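Local coordinates for protein putative histidinol-phosphate aminotransferase (Erwinia carotovora atroseptica, PDB 3LY1) that probably transfers amino groups with the help of pyridoxal 5'-phosphate, as a putative histidinol-phosphate aminotransferase of the class-II family, at residues Y264-K267 with S268-S272. Residues are numbered along the deposited sequence; the frame is centred on the assembly and turned at random.
Sequences YSKK and SNDVS
Lys266 and Asp270, one turn apart on the same helix, are joined by a salt bridge on its flank. From CB the lysine chain leaves anti to its own backbone N (chi1 170°). CG passes 3.6 Å from Asp270 OD2, and CD runs on extended to CE. A bend at chi4 (-58°) then brings NZ back toward the carboxylate. There NZ sits 2.7 Å from Asp270 OD2, on its syn lone pair. NZ also donates to Asn187 OD1, while Asp270 OD1 takes the Asn187 amide and pairs with Arg273, so both carboxylate oxygens are engaged. Both residues belong to the long helix 259-283, which in this fold type I aminotransferase leads from the large, cofactor-binding domain to the small C-terminal domain; Asn269, whose ND2 bonds to Gly292 O, has its side chain about 8 Å from that of the PLP-binding Tyr182. Regular i to i+4 bonds carry the turn, among them Asp270 N to Lys266 O at 2.8 Å. On another side of the helix, Ser268 CB comes obliquely to the Tyr264 ring, 4.4 Å from CE1. One water links their hydroxyls, 2.7 Å from Ser268 OG and a longer 3.2 Å from Tyr264 OH.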
loop_
_atom_site.group_PDB
_atom_site.type_symbol
_atom_site.label_atom_id
_atom_site.label_comp_id
_atom_site.label_asym_id
_atom_site.label_seq_id
_atom_site.Cartn_x
_atom_site.Cartn_y
_atom_site.Cartn_z
ATOM N N TYR A 264 14.936 1.763 -24.242
ATOM C CA TYR A 264 16.018 2.658 -23.803
ATOM C C TYR A 264 16.513 2.317 -22.371
ATOM O O TYR A 264 17.720 2.335 -22.100
ATOM C CB TYR A 264 15.541 4.122 -23.882
ATOM C CG TYR A 264 16.451 5.132 -23.220
ATOM C CD1 TYR A 264 17.768 5.317 -23.657
ATOM C CD2 TYR A 264 15.987 5.938 -22.191
ATOM C CE1 TYR A 264 18.611 6.248 -23.041
ATOM C CE2 TYR A 264 16.823 6.873 -21.563
ATOM C CZ TYR A 264 18.127 7.016 -21.984
ATOM O OH TYR A 264 18.933 7.943 -21.360
ATOM N N SER A 265 15.558 2.052 -21.484
ATOM C CA SER A 265 15.818 1.676 -20.093
ATOM C C SER A 265 16.734 0.437 -20.043
ATOM O O SER A 265 17.716 0.440 -19.341
ATOM C CB SER A 265 14.482 1.457 -19.349
ATOM O OG SER A 265 14.651 1.135 -17.970
ATOM N N LYS A 266 16.453 -0.587 -20.833
ATOM C CA LYS A 266 17.315 -1.777 -20.900
ATOM C C LYS A 266 18.698 -1.458 -21.523
ATOM O O LYS A 266 19.756 -1.831 -20.991
ATOM C CB LYS A 266 16.646 -2.891 -21.727
ATOM C CG LYS A 266 17.585 -4.038 -22.039
ATOM C CD LYS A 266 16.900 -5.255 -22.573
ATOM C CE LYS A 266 17.847 -6.438 -22.537
ATOM N NZ LYS A 266 19.084 -6.168 -23.327
ATOM N N LYS A 267 18.679 -0.755 -22.654
ATOM C CA LYS A 267 19.915 -0.455 -23.391
ATOM C C LYS A 267 20.889 0.338 -22.537
ATOM O O LYS A 267 22.079 0.005 -22.494
ATOM C CB LYS A 267 19.614 0.305 -24.681
ATOM C CG LYS A 267 20.888 0.631 -25.509
ATOM C CD LYS A 267 20.591 1.477 -26.772
ATOM C CE LYS A 267 21.716 1.383 -27.847
ATOM N NZ LYS A 267 23.081 0.998 -27.286
ATOM N N SER A 268 20.388 1.363 -21.839
ATOM C CA SER A 268 21.228 2.165 -20.943
ATOM C C SER A 268 21.813 1.289 -19.828
ATOM O O SER A 268 22.997 1.408 -19.477
ATOM C CB SER A 268 20.452 3.351 -20.357
ATOM O OG SER A 268 21.230 4.074 -19.398
ATOM N N ASN A 269 20.993 0.382 -19.293
ATOM C CA ASN A 269 21.473 -0.560 -18.297
ATOM C C ASN A 269 22.606 -1.432 -18.843
ATOM O O ASN A 269 23.583 -1.678 -18.127
ATOM C CB ASN A 269 20.351 -1.461 -17.811
ATOM C CG ASN A 269 20.778 -2.331 -16.648
ATOM O OD1 ASN A 269 21.152 -1.826 -15.598
ATOM N ND2 ASN A 269 20.701 -3.660 -16.824
ATOM N N ASP A 270 22.453 -1.900 -20.080
ATOM C CA ASP A 270 23.454 -2.746 -20.728
ATOM C C ASP A 270 24.778 -2.007 -20.889
ATOM O O ASP A 270 25.833 -2.584 -20.659
ATOM C CB ASP A 270 22.978 -3.211 -22.119
ATOM C CG ASP A 270 21.847 -4.267 -22.060
ATOM O OD1 ASP A 270 21.757 -5.050 -21.075
ATOM O OD2 ASP A 270 21.063 -4.340 -23.033
ATOM N N VAL A 271 24.712 -0.745 -21.312
ATOM C CA VAL A 271 25.902 0.072 -21.451
ATOM C C VAL A 271 26.597 0.242 -20.085
ATOM O O VAL A 271 27.808 0.107 -20.002
ATOM C CB VAL A 271 25.581 1.449 -22.059
ATOM C CG1 VAL A 271 26.852 2.347 -22.070
ATOM C CG2 VAL A 271 24.963 1.287 -23.491
ATOM N N SER A 272 25.824 0.569 -19.044
ATOM C CA SER A 272 26.383 0.773 -17.720
ATOM C C SER A 272 27.064 -0.496 -17.208
ATOM O O SER A 272 28.133 -0.418 -16.601
ATOM C CB SER A 272 25.316 1.231 -16.730
ATOM O OG SER A 272 24.928 2.563 -17.045
HETATM O O HOH W 1 21.623 6.542 -20.325
#